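PDB 4UXD: 2-dehydro-3-deoxy-d-gluconate/2-dehydro-3-deoxy-phosphogluconate aldolase from Picrophilus torridus, which is a four-chain aldolase of the dihydrodipicolinate synthetase family, each subunit built on an eight-stranded parallel alpha/beta barrel. Local coordinates for residues L211-L216 / H239-N244; E55-D60 / G233-Y238; A135-Y140 / K172-S177. All blocks are in the same frame, centred on the assembly; numbering follows the deposited sequence.

Contact 1: L211-L216 / H239-N244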
loop_
_atom_site.group_PDB
_atom_site.type_symbol
_atom_site.label_atom_id
_atom_site.label_comp_id
_atom_site.label_asym_id
_atom_site.label_seq_id
_atom_site.Cartn_x
_atom_site.Cartn_y
_atom_site.Cartn_z
ATOM N N LEU A 211 6.319 -20.168 -9.881
ATOM C CA LEU A 211 7.665 -19.632 -9.810
ATOM C C LEU A 211 8.734 -20.710 -9.586
ATOM O O LEU A 211 9.942 -20.408 -9.538
ATOM C CB LEU A 211 7.753 -18.591 -8.700
ATOM C CG LEU A 211 6.829 -17.376 -8.769
ATOM C CD1 LEU A 211 7.353 -16.330 -7.797
ATOM C CD2 LEU A 211 6.706 -16.786 -10.155
ATOM N N LEU A 212 8.298 -21.958 -9.473
ATOM C CA LEU A 212 9.200 -23.064 -9.161
ATOM C C LEU A 212 10.356 -23.185 -10.155
ATOM O O LEU A 212 11.506 -23.363 -9.758
ATOM C CB LEU A 212 8.423 -24.387 -9.115
ATOM C CG LEU A 212 9.232 -25.627 -8.720
ATOM C CD1 LEU A 212 9.983 -25.427 -7.386
ATOM C CD2 LEU A 212 8.316 -26.839 -8.627
ATOM N N PHE A 213 10.060 -23.083 -11.447
ATOM C CA PHE A 213 11.109 -23.275 -12.441
ATOM C C PHE A 213 12.181 -22.187 -12.322
ATOM O O PHE A 213 13.368 -22.491 -12.237
ATOM C CB PHE A 213 10.531 -23.306 -13.852
ATOM C CG PHE A 213 11.558 -23.579 -14.906
ATOM C CD1 PHE A 213 12.013 -24.870 -15.130
ATOM C CD2 PHE A 213 12.080 -22.546 -15.664
ATOM C CE1 PHE A 213 12.971 -25.124 -16.100
ATOM C CE2 PHE A 213 13.030 -22.796 -16.630
ATOM C CZ PHE A 213 13.481 -24.086 -16.848
ATOM N N THR A 214 11.764 -20.925 -12.289
ATOM C CA THR A 214 12.688 -19.824 -12.025
ATOM C C THR A 214 13.483 -20.068 -10.730
ATOM O O THR A 214 14.692 -19.841 -10.685
ATOM C CB THR A 214 11.931 -18.467 -11.936
ATOM O OG1 THR A 214 11.318 -18.174 -13.197
ATOM C CG2 THR A 214 12.869 -17.307 -11.543
ATOM N N SER A 215 12.806 -20.552 -9.689
ATOM C CA SER A 215 13.445 -20.725 -8.390
ATOM C C SER A 215 14.491 -21.835 -8.426
ATOM O O SER A 215 15.559 -21.714 -7.817
ATOM C CB SER A 215 12.408 -21.025 -7.308
ATOM O OG SER A 215 11.441 -20.002 -7.221
ATOM N N LEU A 216 14.193 -22.919 -9.130
ATOM C CA LEU A 216 15.179 -23.979 -9.289
ATOM C C LEU A 216 16.379 -23.429 -10.074
ATOM O O LEU A 216 17.532 -23.678 -9.720
ATOM C CB LEU A 216 14.585 -25.210 -9.998
ATOM C CG LEU A 216 13.443 -25.982 -9.329
ATOM C CD1 LEU A 216 13.183 -27.313 -10.056
ATOM C CD2 LEU A 216 13.686 -26.222 -7.839
ATOM N N HIS A 239 11.047 -33.401 -11.256
ATOM C CA HIS A 239 11.821 -34.584 -11.622
ATOM C C HIS A 239 12.341 -34.475 -13.050
ATOM O O HIS A 239 13.434 -34.948 -13.360
ATOM C CB HIS A 239 10.985 -35.853 -11.437
ATOM C CG HIS A 239 10.821 -36.244 -10.003
ATOM N ND1 HIS A 239 11.415 -37.369 -9.465
ATOM C CD2 HIS A 239 10.164 -35.645 -8.985
ATOM C CE1 HIS A 239 11.117 -37.447 -8.183
ATOM N NE2 HIS A 239 10.359 -36.415 -7.863
ATOM N N GLU A 240 11.568 -33.829 -13.910
ATOM C CA GLU A 240 11.975 -33.619 -15.288
ATOM C C GLU A 240 13.150 -32.652 -15.368
ATOM O O GLU A 240 14.052 -32.827 -16.192
ATOM C CB GLU A 240 10.797 -33.094 -16.107
ATOM C CG GLU A 240 9.813 -34.168 -16.521
ATOM C CD GLU A 240 10.387 -35.119 -17.556
ATOM O OE1 GLU A 240 11.366 -34.737 -18.240
ATOM O OE2 GLU A 240 9.857 -36.250 -17.678
ATOM N N TYR A 241 13.132 -31.646 -14.494
ATOM C CA TYR A 241 14.121 -30.561 -14.492
ATOM C C TYR A 241 15.569 -31.059 -14.538
ATOM O O TYR A 241 16.452 -30.378 -15.062
ATOM C CB TYR A 241 13.912 -29.682 -13.247
ATOM C CG TYR A 241 14.875 -28.517 -13.130
ATOM C CD1 TYR A 241 14.713 -27.377 -13.905
ATOM C CD2 TYR A 241 15.936 -28.553 -12.241
ATOM C CE1 TYR A 241 15.585 -26.315 -13.805
ATOM C CE2 TYR A 241 16.818 -27.492 -12.136
ATOM C CZ TYR A 241 16.636 -26.373 -12.918
ATOM O OH TYR A 241 17.507 -25.303 -12.814
ATOM N N LYS A 242 15.794 -32.255 -13.995
ATOM C CA LYS A 242 17.133 -32.829 -13.857
ATOM C C LYS A 242 17.843 -32.999 -15.195
ATOM O O LYS A 242 18.915 -32.435 -15.415
ATOM C CB LYS A 242 17.051 -34.187 -13.151
ATOM C CG LYS A 242 16.213 -34.191 -11.871
ATOM C CD LYS A 242 16.553 -33.013 -10.977
ATOM C CE LYS A 242 15.746 -33.027 -9.698
ATOM N NZ LYS A 242 15.672 -31.655 -9.127
ATOM N N ASN A 243 17.231 -33.776 -16.081
ATOM C CA ASN A 243 17.833 -34.121 -17.364
ATOM C C ASN A 243 17.262 -33.304 -18.523
ATOM O O ASN A 243 17.961 -33.059 -19.506
ATOM C CB ASN A 243 17.662 -35.626 -17.637
ATOM C CG ASN A 243 16.267 -36.140 -17.284
ATOM O OD1 ASN A 243 15.253 -35.522 -17.626
ATOM N ND2 ASN A 243 16.215 -37.275 -16.582
ATOM N N ASN A 244 16.005 -32.877 -18.405
ATOM C CA ASN A 244 15.354 -32.107 -19.462
ATOM C C ASN A 244 14.817 -30.770 -18.952
ATOM O O ASN A 244 13.681 -30.671 -18.491
ATOM C CB ASN A 244 14.223 -32.924 -20.094
ATOM C CG ASN A 244 13.784 -32.370 -21.437
ATOM O OD1 ASN A 244 14.156 -31.257 -21.815
ATOM N ND2 ASN A 244 12.977 -33.141 -22.163
#

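Contact 2: E55-D60 / G233-Y238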
loop_
_atom_site.group_PDB
_atom_site.type_symbol
_atom_site.label_atom_id
_atom_site.label_comp_id
_atom_site.label_asym_id
_atom_site.label_seq_id
_atom_site.Cartn_x
_atom_site.Cartn_y
_atom_site.Cartn_z
ATOM N N GLU A 55 0.911 -39.582 -1.597
ATOM C CA GLU A 55 1.893 -40.652 -1.663
ATOM C C GLU A 55 2.016 -41.160 -3.106
ATOM O O GLU A 55 3.127 -41.404 -3.600
ATOM C CB GLU A 55 1.512 -41.765 -0.703
ATOM C CG GLU A 55 1.732 -41.372 0.755
ATOM C CD GLU A 55 1.204 -42.380 1.770
ATOM O OE1 GLU A 55 0.557 -43.379 1.379
ATOM O OE2 GLU A 55 1.447 -42.157 2.975
ATOM N N GLY A 56 0.871 -41.266 -3.783
ATOM C CA GLY A 56 0.809 -41.731 -5.159
ATOM C C GLY A 56 1.641 -40.928 -6.153
ATOM O O GLY A 56 2.359 -41.511 -6.970
ATOM N N ILE A 57 1.544 -39.600 -6.093
ATOM C CA ILE A 57 2.335 -38.716 -6.961
ATOM C C ILE A 57 3.714 -38.405 -6.389
ATOM O O ILE A 57 4.427 -37.575 -6.929
ATOM C CB ILE A 57 1.616 -37.375 -7.223
ATOM C CG1 ILE A 57 1.456 -36.583 -5.918
ATOM C CG2 ILE A 57 0.259 -37.624 -7.906
ATOM C CD1 ILE A 57 0.773 -35.240 -6.075
ATOM N N ASN A 58 4.080 -39.067 -5.298
ATOM C CA ASN A 58 5.428 -38.984 -4.730
ATOM C C ASN A 58 5.919 -37.560 -4.358
ATOM O O ASN A 58 7.052 -37.162 -4.686
ATOM C CB ASN A 58 6.419 -39.633 -5.698
ATOM C CG ASN A 58 7.768 -39.904 -5.058
ATOM O OD1 ASN A 58 7.851 -40.246 -3.876
ATOM N ND2 ASN A 58 8.838 -39.714 -5.831
ATOM N N VAL A 59 5.086 -36.794 -3.659
ATOM C CA VAL A 59 5.592 -35.599 -3.008
ATOM C C VAL A 59 6.554 -36.115 -1.942
ATOM O O VAL A 59 6.457 -37.276 -1.539
ATOM C CB VAL A 59 4.468 -34.706 -2.386
ATOM C CG1 VAL A 59 3.387 -34.377 -3.419
ATOM C CG2 VAL A 59 3.845 -35.354 -1.148
ATOM N N ASP A 60 7.474 -35.271 -1.487
ATOM C CA ASP A 60 8.485 -35.685 -0.516
ATOM C C ASP A 60 8.114 -35.345 0.924
ATOM O O ASP A 60 8.523 -36.031 1.846
ATOM C CB ASP A 60 9.824 -35.031 -0.859
ATOM C CG ASP A 60 10.200 -35.221 -2.302
ATOM O OD1 ASP A 60 10.764 -36.282 -2.626
ATOM O OD2 ASP A 60 9.919 -34.319 -3.116
ATOM N N GLY A 233 1.345 -32.094 -11.564
ATOM C CA GLY A 233 2.103 -31.187 -12.420
ATOM C C GLY A 233 3.412 -30.698 -11.826
ATOM O O GLY A 233 4.473 -30.858 -12.423
ATOM N N ILE A 234 3.341 -30.114 -10.637
ATOM C CA ILE A 234 4.533 -29.645 -9.950
ATOM C C ILE A 234 5.562 -30.747 -9.732
ATOM O O ILE A 234 6.758 -30.480 -9.796
ATOM C CB ILE A 234 4.178 -29.015 -8.586
ATOM C CG1 ILE A 234 3.691 -27.581 -8.787
ATOM C CG2 ILE A 234 5.376 -29.030 -7.610
ATOM C CD1 ILE A 234 4.755 -26.618 -9.286
ATOM N N VAL A 235 5.125 -31.975 -9.470
ATOM C CA VAL A 235 6.085 -33.037 -9.158
ATOM C C VAL A 235 6.808 -33.569 -10.409
ATOM O O VAL A 235 8.023 -33.815 -10.368
ATOM C CB VAL A 235 5.416 -34.201 -8.427
ATOM C CG1 VAL A 235 6.440 -35.308 -8.125
ATOM C CG2 VAL A 235 4.789 -33.704 -7.147
ATOM N N ARG A 236 6.066 -33.751 -11.501
ATOM C CA ARG A 236 6.673 -34.056 -12.795
ATOM C C ARG A 236 7.745 -33.019 -13.103
ATOM O O ARG A 236 8.883 -33.365 -13.407
ATOM C CB ARG A 236 5.624 -34.083 -13.919
ATOM C CG ARG A 236 4.534 -35.136 -13.723
ATOM C CD ARG A 236 3.677 -35.348 -14.964
ATOM N NE ARG A 236 2.605 -34.368 -15.080
ATOM C CZ ARG A 236 2.562 -33.363 -15.954
ATOM N NH1 ARG A 236 3.542 -33.170 -16.836
ATOM N NH2 ARG A 236 1.515 -32.540 -15.949
ATOM N N LEU A 237 7.367 -31.748 -12.997
ATOM C CA LEU A 237 8.272 -30.632 -13.250
ATOM C C LEU A 237 9.606 -30.799 -12.542
ATOM O O LEU A 237 10.662 -30.741 -13.176
ATOM C CB LEU A 237 7.621 -29.322 -12.812
ATOM C CG LEU A 237 8.400 -28.035 -13.070
ATOM C CD1 LEU A 237 7.428 -26.886 -13.131
ATOM C CD2 LEU A 237 9.471 -27.742 -12.014
ATOM N N TYR A 238 9.557 -31.002 -11.232
ATOM C CA TYR A 238 10.765 -31.126 -10.413
ATOM C C TYR A 238 11.656 -32.291 -10.843
ATOM O O TYR A 238 12.882 -32.184 -10.794
ATOM C CB TYR A 238 10.386 -31.290 -8.939
ATOM C CG TYR A 238 11.564 -31.493 -8.009
ATOM C CD1 TYR A 238 12.073 -32.764 -7.762
ATOM C CD2 TYR A 238 12.164 -30.416 -7.378
ATOM C CE1 TYR A 238 13.150 -32.952 -6.921
ATOM C CE2 TYR A 238 13.240 -30.593 -6.526
ATOM C CZ TYR A 238 13.731 -31.865 -6.300
ATOM O OH TYR A 238 14.803 -32.046 -5.454
#

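Contact 3: A135-Y140 / K172-S177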
loop_
_atom_site.group_PDB
_atom_site.type_symbol
_atom_site.label_atom_id
_atom_site.label_comp_id
_atom_site.label_asym_id
_atom_site.label_seq_id
_atom_site.Cartn_x
_atom_site.Cartn_y
_atom_site.Cartn_z
ATOM N N ALA A 135 10.909 -7.357 17.427
ATOM C CA ALA A 135 9.851 -8.130 18.052
ATOM C C ALA A 135 9.811 -9.532 17.466
ATOM O O ALA A 135 9.654 -10.543 18.182
ATOM C CB ALA A 135 8.518 -7.440 17.864
ATOM N N ILE A 136 9.954 -9.582 16.150
ATOM C CA ILE A 136 9.908 -10.836 15.424
ATOM C C ILE A 136 11.101 -11.677 15.828
ATOM O O ILE A 136 10.962 -12.868 16.121
ATOM C CB ILE A 136 9.890 -10.595 13.905
ATOM C CG1 ILE A 136 8.498 -10.119 13.481
ATOM C CG2 ILE A 136 10.299 -11.857 13.137
ATOM C CD1 ILE A 136 8.458 -9.441 12.130
ATOM N N TYR A 137 12.274 -11.049 15.859
ATOM C CA TYR A 137 13.480 -11.737 16.291
ATOM C C TYR A 137 13.296 -12.327 17.695
ATOM O O TYR A 137 13.384 -13.537 17.866
ATOM C CB TYR A 137 14.677 -10.797 16.268
ATOM C CG TYR A 137 15.879 -11.417 16.898
ATOM C CD1 TYR A 137 16.669 -12.311 16.191
ATOM C CD2 TYR A 137 16.208 -11.145 18.217
ATOM C CE1 TYR A 137 17.763 -12.908 16.778
ATOM C CE2 TYR A 137 17.296 -11.734 18.810
ATOM C CZ TYR A 137 18.067 -12.617 18.091
ATOM O OH TYR A 137 19.159 -13.204 18.676
ATOM N N HIS A 138 13.012 -11.477 18.678
ATOM C CA HIS A 138 12.846 -11.926 20.053
ATOM C C HIS A 138 11.799 -13.058 20.178
ATOM O O HIS A 138 11.934 -13.973 20.989
ATOM C CB HIS A 138 12.470 -10.743 20.950
ATOM C CG HIS A 138 12.379 -11.096 22.399
ATOM N ND1 HIS A 138 11.620 -10.375 23.294
ATOM C CD2 HIS A 138 12.948 -12.098 23.111
ATOM C CE1 HIS A 138 11.726 -10.918 24.496
ATOM N NE2 HIS A 138 12.523 -11.968 24.412
ATOM N N TYR A 139 10.775 -13.015 19.346
ATOM C CA TYR A 139 9.760 -14.055 19.370
ATOM C C TYR A 139 10.315 -15.421 18.889
ATOM O O TYR A 139 10.124 -16.444 19.561
ATOM C CB TYR A 139 8.592 -13.591 18.528
ATOM C CG TYR A 139 7.508 -14.585 18.290
ATOM C CD1 TYR A 139 6.469 -14.736 19.193
ATOM C CD2 TYR A 139 7.491 -15.343 17.125
ATOM C CE1 TYR A 139 5.450 -15.631 18.956
ATOM C CE2 TYR A 139 6.483 -16.242 16.878
ATOM C CZ TYR A 139 5.464 -16.383 17.797
ATOM O OH TYR A 139 4.455 -17.272 17.536
ATOM N N TYR A 140 11.014 -15.435 17.755
ATOM C CA TYR A 140 11.704 -16.645 17.299
ATOM C C TYR A 140 12.796 -17.069 18.285
ATOM O O TYR A 140 13.056 -18.255 18.476
ATOM C CB TYR A 140 12.325 -16.445 15.912
ATOM C CG TYR A 140 11.361 -16.633 14.765
ATOM C CD1 TYR A 140 11.169 -17.879 14.183
ATOM C CD2 TYR A 140 10.636 -15.560 14.273
ATOM C CE1 TYR A 140 10.293 -18.046 13.139
ATOM C CE2 TYR A 140 9.756 -15.710 13.227
ATOM C CZ TYR A 140 9.582 -16.948 12.657
ATOM O OH TYR A 140 8.687 -17.068 11.608
ATOM N N LYS A 172 19.685 -17.865 11.933
ATOM C CA LYS A 172 20.358 -19.012 11.355
ATOM C C LYS A 172 21.594 -19.345 12.183
ATOM O O LYS A 172 21.745 -20.469 12.682
ATOM C CB LYS A 172 20.740 -18.738 9.897
ATOM C CG LYS A 172 21.266 -19.966 9.160
ATOM C CD LYS A 172 21.807 -19.592 7.797
ATOM C CE LYS A 172 22.787 -20.623 7.282
ATOM N NZ LYS A 172 23.243 -20.286 5.900
ATOM N N SER A 173 22.453 -18.346 12.354
ATOM C CA SER A 173 23.720 -18.533 13.048
ATOM C C SER A 173 23.548 -18.808 14.538
ATOM O O SER A 173 24.378 -19.483 15.133
ATOM C CB SER A 173 24.616 -17.308 12.855
ATOM O OG SER A 173 24.026 -16.146 13.401
ATOM N N GLU A 174 22.475 -18.299 15.138
ATOM C CA GLU A 174 22.261 -18.422 16.586
ATOM C C GLU A 174 21.555 -19.728 16.990
ATOM O O GLU A 174 21.553 -20.092 18.166
ATOM C CB GLU A 174 21.457 -17.220 17.087
ATOM C CG GLU A 174 21.382 -17.068 18.597
ATOM C CD GLU A 174 20.638 -15.801 19.030
ATOM O OE1 GLU A 174 20.349 -14.950 18.156
ATOM O OE2 GLU A 174 20.337 -15.660 20.241
ATOM N N PHE A 175 20.954 -20.427 16.027
ATOM C CA PHE A 175 20.282 -21.696 16.313
ATOM C C PHE A 175 20.427 -22.636 15.144
ATOM O O PHE A 175 19.879 -22.402 14.069
ATOM C CB PHE A 175 18.796 -21.488 16.637
ATOM C CG PHE A 175 18.551 -20.476 17.710
ATOM C CD1 PHE A 175 18.662 -20.821 19.045
ATOM C CD2 PHE A 175 18.221 -19.168 17.382
ATOM C CE1 PHE A 175 18.445 -19.881 20.038
ATOM C CE2 PHE A 175 18.003 -18.218 18.372
ATOM C CZ PHE A 175 18.114 -18.576 19.701
ATOM N N SER A 176 21.182 -23.702 15.361
ATOM C CA SER A 176 21.417 -24.706 14.339
ATOM C C SER A 176 20.114 -25.421 13.981
ATOM O O SER A 176 19.970 -25.940 12.887
ATOM C CB SER A 176 22.480 -25.707 14.814
ATOM O OG SER A 176 21.983 -26.543 15.848
ATOM N N SER A 177 19.159 -25.415 14.902
ATOM C CA SER A 177 17.856 -26.048 14.691
ATOM C C SER A 177 17.104 -25.498 13.476
ATOM O O SER A 177 16.224 -26.174 12.929
ATOM C CB SER A 177 16.992 -25.870 15.932
ATOM O OG SER A 177 16.970 -24.506 16.313
#

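Contact 1: L211-L216 / H239-N244
Leu211 O is gripped twice by Ser215, through its backbone N and, at 2.8 Å, through Ser215 OG, at the start of the helix whose Phe213 and Leu216 close on Tyr241. In this alpha/beta (TIM) barrel, helix 212-217 follows the seventh strand, and Tyr241 lies on the path from helix 233-240, after the eighth, to helix 245-264. The hydroxyl approaches from above the carbonyl plane of Leu211, 53° out of it, and Ser215 OG is also bonded to Gln206 NE2 of the preceding strand.

Tyr241 carries the other side of the contact. With CG anti to the backbone N (chi1 -180°), its ring reaches across to helix 212-217. Leu216 lays methyl CD1 over one face, a CH-pi contact 3.9 Å from the ring centroid, while its CB reaches the phenol end of the ring. Phe213 meets the ring at an edge: its CE1 lies in the Tyr241 plane, 3.6 Å from Tyr241 CD1. The two ring planes stand at 83°, with centroids 5.6 Å apart. Leu249 and Ala248 of helix 245-264 extend this packing against Phe213 and Tyr241 respectively, and Glu252 OE2 accepts a bond from Phe213 N. Beyond the ring, Tyr241 OH lies 3.5 Å from Leu216 O.

Contact 2: E55-D60 / G233-Y238
Apolar packing centres on Val235, whose side chain projects from helix 233-240 against Ile57, Asn58 and Val59, in the turn that links helix 44-56 to strand 61-63. The contact thus joins the helix after the eighth strand to the connection between the first helix of the barrel cycle and its second strand, where the eighth beta-alpha unit of the alpha/beta barrel packs beside the first. Val235 CG2 is the methyl that meets other hydrocarbon: it sits 4.0 Å from Val59 CG1 and 4.4 Å from Ile57 CD1. The Val59 and Val235 side chains cross at about a right angle. Ile28 of the first strand also packs on Val235, and Asp232 lies beside Ile57.

Methyl-to-carbonyl contacts make up the second kind. Val235 CG1, anti to its own nitrogen (chi1 179°), points at the backbone of the turn and stops 3.3 Å from Ile57 O. The same methyl lies 4.0 Å from Asn58 O, so a single branch rests against two successive carbonyl oxygens. Ile57 is the first residue to leave helical geometry, and Asn58 turns the chain with positive phi, 57°.

Hydrogen bonds serve each segment separately and none crosses between them. Asn58 N bonds to Glu55 O at 3.0 Å, within the turn. Outside the pair, Lys92 NZ bonds to Val59 O, and Asp60 OD2 and the Asp60 backbone are tied to Ile28. The joint between the segments is therefore held by shape and apolar burial around one valine, while the polar bonds of the turn are made within it, to Ile28 and to Lys92.

Contact 3: A135-Y140 / K172-S177
The ring of Tyr137 meets the carboxylate of Glu174 at its edge: as modelled, Glu174 OE1 lies in the plane of the ring on the phenol side, with the carboxylate turned 36° against the ring. This placement is doubtful in detail, because Tyr137 OH and Glu174 OE1 stand only 2.2 Å apart, too close to be trusted, and at Glu174 OE2 the angle is poor. Another flat group lies close by, the Phe175 ring, which has Glu174 CG over one face, 3.6 Å above its plane. The edge of the Tyr140 ring carries Ile136 O from one turn earlier in its own helix.

This surface contact joins two neighbouring helices of the alpha/beta barrel, 133-144 after the fourth strand and the end of 165-174 after the fifth. Tyr137 holds its CG anti to the backbone N (chi1 171°), which carries the phenol out to the other helix. Glu174 answers with a fully extended chain, crossing the tyrosine at about a right angle.

Sounder packing is found beside this pair. Leu171 of helix 165-174 touches both Tyr137 and Tyr140, and Phe175 packs on Leu144 of helix 133-144. Tyr140 OH bonds to Leu123 O, and Tyr139 OH to Ser100 O, while His138 and Tyr139 rest on Pro288 and Pro289 of a third subunit.

Chemically, the contact brings an acid and a phenol together at the protein surface without a clear bond, and the clash leaves the kind of interaction undecided. The sound contacts between the two helices are apolar, made by Leu171 with the two tyrosines and by Leu144 with Phe175.

How the contacts relate
Contacts 1 and 2 are neighbours, their centres about 12 Å apart, and share helix 233-240. Leu212 CD2 of contact 1 packs on Ile234 CD1 of contact 2 at 3.6 Å, and also touches Leu237. Their segments interleave along the chain: 55-60, 211-216, 233-238, 239-244. Contact 3 falls between the first two of these and sits on the opposite side of the chain's centre from contact 2, about 32 Å from it between centres and about 31 Å from contact 1. Together they sample the helical shell of one barrel: contacts 1 and 2 pack the region of helix 233-240, after the eighth strand, against its neighbours, whereas contact 3 joins helices midway round.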